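Long-range contact in viral CASP8 and FADD-like apoptosis regulator (Molluscum contagiosum virus subtype 1, PDB 2BBR), which inhibits death-receptor-induced apoptosis by interfering with caspase-8 recruitment and activation at the death-inducing signaling complex, and suppresses host NF-kappa-B activation: residues V103-L115 with M160-L173. Residues are numbered along the deposited sequence; the frame is centred on the assembly and turned at random.
Sequences VGEELDSSELRAL and MLRTLRRLDLCQQL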
loop_
_atom_site.group_PDB
_atom_site.type_symbol
_atom_site.label_atom_id
_atom_site.label_comp_id
_atom_site.label_asym_id
_atom_site.label_seq_id
_atom_site.Cartn_x
_atom_site.Cartn_y
_atom_site.Cartn_z
ATOM N N VAL A 103 8.042 -0.385 -1.266
ATOM C CA VAL A 103 9.132 -1.324 -1.042
ATOM C C VAL A 103 8.969 -2.510 -1.990
ATOM O O VAL A 103 9.946 -2.992 -2.571
ATOM C CB VAL A 103 9.148 -1.806 0.425
ATOM C CG1 VAL A 103 10.090 -2.990 0.591
ATOM C CG2 VAL A 103 9.584 -0.667 1.325
ATOM N N GLY A 104 7.732 -2.966 -2.165
ATOM C CA GLY A 104 7.491 -4.083 -3.056
ATOM C C GLY A 104 7.939 -3.795 -4.478
ATOM O O GLY A 104 8.382 -4.697 -5.187
ATOM N N GLU A 105 7.822 -2.542 -4.903
ATOM C CA GLU A 105 8.223 -2.170 -6.256
ATOM C C GLU A 105 9.736 -2.015 -6.406
ATOM O O GLU A 105 10.236 -1.854 -7.522
ATOM C CB GLU A 105 7.519 -0.877 -6.679
ATOM C CG GLU A 105 6.003 -1.001 -6.764
ATOM C CD GLU A 105 5.560 -2.135 -7.670
ATOM O OE1 GLU A 105 4.956 -3.103 -7.163
ATOM O OE2 GLU A 105 5.819 -2.058 -8.891
ATOM N N GLU A 106 10.466 -2.063 -5.293
ATOM C CA GLU A 106 11.925 -1.941 -5.316
ATOM C C GLU A 106 12.591 -3.309 -5.244
ATOM O O GLU A 106 13.819 -3.419 -5.192
ATOM C CB GLU A 106 12.411 -1.090 -4.142
ATOM C CG GLU A 106 11.969 0.360 -4.198
ATOM C CD GLU A 106 12.552 1.108 -5.384
ATOM O OE1 GLU A 106 12.129 2.259 -5.622
ATOM O OE2 GLU A 106 13.435 0.553 -6.076
ATOM N N LEU A 107 11.772 -4.351 -5.225
ATOM C CA LEU A 107 12.273 -5.716 -5.159
ATOM C C LEU A 107 12.088 -6.413 -6.500
ATOM O O LEU A 107 11.093 -6.191 -7.189
ATOM C CB LEU A 107 11.514 -6.499 -4.085
ATOM C CG LEU A 107 11.665 -6.029 -2.637
ATOM C CD1 LEU A 107 10.538 -6.602 -1.792
ATOM C CD2 LEU A 107 13.016 -6.448 -2.094
ATOM N N ASP A 108 13.053 -7.246 -6.877
ATOM C CA ASP A 108 12.935 -7.995 -8.117
ATOM C C ASP A 108 12.352 -9.358 -7.749
ATOM O O ASP A 108 12.184 -9.667 -6.569
ATOM C CB ASP A 108 14.295 -8.140 -8.818
ATOM C CG ASP A 108 15.349 -8.777 -7.938
ATOM O OD1 ASP A 108 15.103 -9.876 -7.410
ATOM O OD2 ASP A 108 16.437 -8.177 -7.784
ATOM N N SER A 109 12.033 -10.168 -8.752
ATOM C CA SER A 109 11.436 -11.475 -8.501
ATOM C C SER A 109 12.280 -12.427 -7.664
ATOM O O SER A 109 11.739 -13.199 -6.876
ATOM C CB SER A 109 11.069 -12.149 -9.823
ATOM O OG SER A 109 10.110 -11.384 -10.530
ATOM N N SER A 110 13.597 -12.385 -7.836
ATOM C CA SER A 110 14.482 -13.258 -7.070
ATOM C C SER A 110 14.475 -12.863 -5.597
ATOM O O SER A 110 14.458 -13.718 -4.714
ATOM C CB SER A 110 15.909 -13.181 -7.613
ATOM O OG SER A 110 16.772 -14.035 -6.884
ATOM N N GLU A 111 14.502 -11.558 -5.342
ATOM C CA GLU A 111 14.474 -11.048 -3.975
ATOM C C GLU A 111 13.140 -11.409 -3.328
ATOM O O GLU A 111 13.091 -11.842 -2.180
ATOM C CB GLU A 111 14.662 -9.526 -3.970
ATOM C CG GLU A 111 16.032 -9.074 -4.449
ATOM C CD GLU A 111 16.166 -7.564 -4.534
ATOM O OE1 GLU A 111 15.332 -6.929 -5.214
ATOM O OE2 GLU A 111 17.112 -7.015 -3.931
ATOM N N LEU A 112 12.056 -11.236 -4.078
ATOM C CA LEU A 112 10.734 -11.552 -3.559
ATOM C C LEU A 112 10.635 -13.038 -3.224
ATOM O O LEU A 112 10.073 -13.415 -2.196
ATOM C CB LEU A 112 9.658 -11.158 -4.573
ATOM C CG LEU A 112 8.206 -11.485 -4.210
ATOM C CD1 LEU A 112 7.827 -10.837 -2.884
ATOM C CD2 LEU A 112 7.295 -10.997 -5.322
ATOM N N ARG A 113 11.183 -13.885 -4.092
ATOM C CA ARG A 113 11.163 -15.321 -3.849
ATOM C C ARG A 113 11.916 -15.641 -2.556
ATOM O O ARG A 113 11.454 -16.429 -1.738
ATOM C CB ARG A 113 11.811 -16.069 -5.016
ATOM C CG ARG A 113 11.981 -17.564 -4.782
ATOM C CD ARG A 113 12.989 -18.138 -5.762
ATOM N NE ARG A 113 14.208 -17.334 -5.778
ATOM C CZ ARG A 113 14.987 -17.131 -4.719
ATOM N NH1 ARG A 113 14.685 -17.680 -3.550
ATOM N NH2 ARG A 113 16.059 -16.359 -4.825
ATOM N N ALA A 114 13.079 -15.019 -2.374
ATOM C CA ALA A 114 13.872 -15.251 -1.173
ATOM C C ALA A 114 13.083 -14.850 0.069
ATOM O O ALA A 114 13.091 -15.552 1.075
ATOM C CB ALA A 114 15.178 -14.467 -1.241
ATOM N N LEU A 115 12.387 -13.717 -0.009
ATOM C CA LEU A 115 11.602 -13.233 1.120
ATOM C C LEU A 115 10.472 -14.195 1.460
ATOM O O LEU A 115 10.205 -14.453 2.633
ATOM C CB LEU A 115 11.038 -11.842 0.817
ATOM C CG LEU A 115 12.079 -10.723 0.729
ATOM C CD1 LEU A 115 11.412 -9.452 0.245
ATOM C CD2 LEU A 115 12.731 -10.511 2.092
ATOM N N MET A 160 13.929 -9.560 7.619
ATOM C CA MET A 160 13.976 -10.343 6.394
ATOM C C MET A 160 14.747 -9.585 5.317
ATOM O O MET A 160 15.555 -10.169 4.593
ATOM C CB MET A 160 12.554 -10.653 5.919
ATOM C CG MET A 160 11.832 -11.675 6.789
ATOM S SD MET A 160 10.032 -11.714 6.575
ATOM C CE MET A 160 9.900 -12.016 4.808
ATOM N N LEU A 161 14.503 -8.285 5.216
ATOM C CA LEU A 161 15.193 -7.465 4.231
ATOM C C LEU A 161 16.684 -7.363 4.556
ATOM O O LEU A 161 17.522 -7.324 3.652
ATOM C CB LEU A 161 14.547 -6.079 4.169
ATOM C CG LEU A 161 13.128 -6.087 3.582
ATOM C CD1 LEU A 161 12.404 -4.795 3.926
ATOM C CD2 LEU A 161 13.206 -6.286 2.071
ATOM N N ARG A 162 17.014 -7.327 5.845
ATOM C CA ARG A 162 18.413 -7.256 6.254
ATOM C C ARG A 162 19.125 -8.547 5.842
ATOM O O ARG A 162 20.246 -8.516 5.338
ATOM C CB ARG A 162 18.528 -7.063 7.768
ATOM C CG ARG A 162 19.958 -6.818 8.231
ATOM C CD ARG A 162 20.078 -6.699 9.747
ATOM N NE ARG A 162 19.276 -5.605 10.286
ATOM C CZ ARG A 162 18.137 -5.767 10.952
ATOM N NH1 ARG A 162 17.658 -6.983 11.168
ATOM N NH2 ARG A 162 17.475 -4.708 11.401
ATOM N N THR A 163 18.460 -9.681 6.044
ATOM C CA THR A 163 19.026 -10.977 5.683
ATOM C C THR A 163 19.304 -11.021 4.185
ATOM O O THR A 163 20.285 -11.618 3.736
ATOM C CB THR A 163 18.056 -12.116 6.046
ATOM O OG1 THR A 163 17.801 -12.092 7.456
ATOM C CG2 THR A 163 18.649 -13.468 5.659
ATOM N N LEU A 164 18.427 -10.384 3.419
ATOM C CA LEU A 164 18.539 -10.317 1.967
ATOM C C LEU A 164 19.669 -9.370 1.562
ATOM O O LEU A 164 20.058 -9.307 0.393
ATOM C CB LEU A 164 17.213 -9.818 1.383
ATOM C CG LEU A 164 17.071 -9.699 -0.133
ATOM C CD1 LEU A 164 17.179 -11.078 -0.767
ATOM C CD2 LEU A 164 15.727 -9.055 -0.468
ATOM N N ARG A 165 20.184 -8.643 2.550
ATOM C CA ARG A 165 21.248 -7.659 2.377
ATOM C C ARG A 165 20.756 -6.350 1.769
ATOM O O ARG A 165 21.553 -5.524 1.327
ATOM C CB ARG A 165 22.415 -8.235 1.564
ATOM C CG ARG A 165 23.227 -9.251 2.357
ATOM C CD ARG A 165 24.552 -9.587 1.692
ATOM N NE ARG A 165 24.548 -10.916 1.086
ATOM C CZ ARG A 165 23.807 -11.262 0.039
ATOM N NH1 ARG A 165 23.000 -10.379 -0.533
ATOM N NH2 ARG A 165 23.873 -12.497 -0.438
ATOM N N ARG A 166 19.438 -6.163 1.753
ATOM C CA ARG A 166 18.861 -4.921 1.255
ATOM C C ARG A 166 18.711 -4.008 2.469
ATOM O O ARG A 166 17.603 -3.723 2.940
ATOM C CB ARG A 166 17.501 -5.160 0.589
ATOM C CG ARG A 166 17.592 -5.791 -0.801
ATOM C CD ARG A 166 18.434 -4.937 -1.744
ATOM N NE ARG A 166 17.870 -3.608 -1.963
ATOM C CZ ARG A 166 16.959 -3.320 -2.886
ATOM N NH1 ARG A 166 16.501 -4.272 -3.687
ATOM N NH2 ARG A 166 16.506 -2.078 -3.008
ATOM N N LEU A 167 19.855 -3.564 2.981
ATOM C CA LEU A 167 19.889 -2.698 4.147
ATOM C C LEU A 167 19.179 -1.371 3.904
ATOM O O LEU A 167 18.737 -0.719 4.851
ATOM C CB LEU A 167 21.339 -2.462 4.585
ATOM C CG LEU A 167 22.008 -3.623 5.333
ATOM C CD1 LEU A 167 21.952 -4.898 4.511
ATOM C CD2 LEU A 167 23.446 -3.254 5.649
ATOM N N ASP A 168 19.063 -0.974 2.643
ATOM C CA ASP A 168 18.383 0.267 2.301
ATOM C C ASP A 168 16.887 0.138 2.592
ATOM O O ASP A 168 16.279 1.038 3.178
ATOM C CB ASP A 168 18.617 0.612 0.823
ATOM C CG ASP A 168 18.152 -0.484 -0.127
ATOM O OD1 ASP A 168 18.449 -1.672 0.127
ATOM O OD2 ASP A 168 17.500 -0.144 -1.137
ATOM N N LEU A 169 16.299 -0.986 2.193
ATOM C CA LEU A 169 14.878 -1.223 2.423
ATOM C C LEU A 169 14.640 -1.497 3.905
ATOM O O LEU A 169 13.639 -1.062 4.472
ATOM C CB LEU A 169 14.396 -2.394 1.565
ATOM C CG LEU A 169 14.570 -2.184 0.058
ATOM C CD1 LEU A 169 14.092 -3.419 -0.689
ATOM C CD2 LEU A 169 13.808 -0.952 -0.399
ATOM N N CYS A 170 15.559 -2.225 4.531
ATOM C CA CYS A 170 15.460 -2.507 5.956
ATOM C C CYS A 170 15.383 -1.183 6.711
ATOM O O CYS A 170 14.528 -0.996 7.577
ATOM C CB CYS A 170 16.691 -3.285 6.432
ATOM S SG CYS A 170 16.800 -3.524 8.225
ATOM N N GLN A 171 16.280 -0.263 6.373
ATOM C CA GLN A 171 16.315 1.035 7.028
ATOM C C GLN A 171 15.004 1.800 6.880
ATOM O O GLN A 171 14.559 2.450 7.823
ATOM C CB GLN A 171 17.474 1.873 6.490
ATOM C CG GLN A 171 17.615 3.223 7.170
ATOM C CD GLN A 171 18.824 3.988 6.683
ATOM O OE1 GLN A 171 18.706 5.110 6.193
ATOM N NE2 GLN A 171 19.997 3.381 6.813
ATOM N N GLN A 172 14.384 1.739 5.705
ATOM C CA GLN A 172 13.115 2.434 5.526
ATOM C C GLN A 172 12.078 1.907 6.509
ATOM O O GLN A 172 11.295 2.675 7.068
ATOM C CB GLN A 172 12.585 2.249 4.106
ATOM C CG GLN A 172 13.374 2.958 3.033
ATOM C CD GLN A 172 12.703 2.843 1.684
ATOM O OE1 GLN A 172 11.547 3.234 1.523
ATOM N NE2 GLN A 172 13.419 2.303 0.706
ATOM N N LEU A 173 12.059 0.592 6.705
ATOM C CA LEU A 173 11.104 -0.004 7.628
ATOM C C LEU A 173 11.434 0.282 9.088
ATOM O O LEU A 173 10.527 0.515 9.884
ATOM C CB LEU A 173 10.997 -1.513 7.401
ATOM C CG LEU A 173 9.926 -1.952 6.398
ATOM C CD1 LEU A 173 10.257 -1.441 5.006
ATOM C CD2 LEU A 173 9.827 -3.470 6.407
HETATM O O HOH W 1 15.372 -1.076 -5.498
#
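A charged cluster around Arg166 lies over a leucine-rich layer where two helix-to-helix junctions of the second death effector domain meet. One junction joins helix 95-104 to helix 109-122; the other joins helix 155-163 to helix 167-187. Arg166 NH1 forms a salt bridge with Glu111 OE2 at 2.8 Å, in the guanidinium plane and on the syn side of the carboxylate, slightly off its plane. The same nitrogen donates to Glu106 O at 3.2 Å, from 25° off the carbonyl plane. Arg166 NE bonds to Asp168 OD1 and NH2 forms a salt bridge with OD2, both on syn lone pairs. These bonds fix the rotation of the guanidinium, and Leu169 CD1 lies over one face of it. The arginine chain bends at chi2 (-58°), which sets CD beside Glu111 OE2, and again at chi3 (-62°), which turns the guanidinium toward Glu106 and Glu111. A water accepts a hydrogen bond from Arg166 NH2 and donates to Glu106 O and OE2.

Glu111, Arg166 and Asp168 match the E/D-RxDL charge triad of death effector domains, with Arg166 to Leu169 as the RxDL part. Glu111 also forms a capping box with Asp108 at the start of helix 109-122. Glu111 N donates to Asp108 OD1, and Glu111 OE1 accepts from Asp108 N at 2.8 Å.

Beneath the charges, Leu107 CD2 presses on Leu169 CD1 at 3.5 Å. Leu164 sends CD2 to Glu111 CB (3.7 Å) and CD1 to Ala114 CB (4.0 Å). Val103 CG2 meets Leu173 CD1 at 3.8 Å. Leu115 CD2 rests on Met160 CB at 3.8 Å.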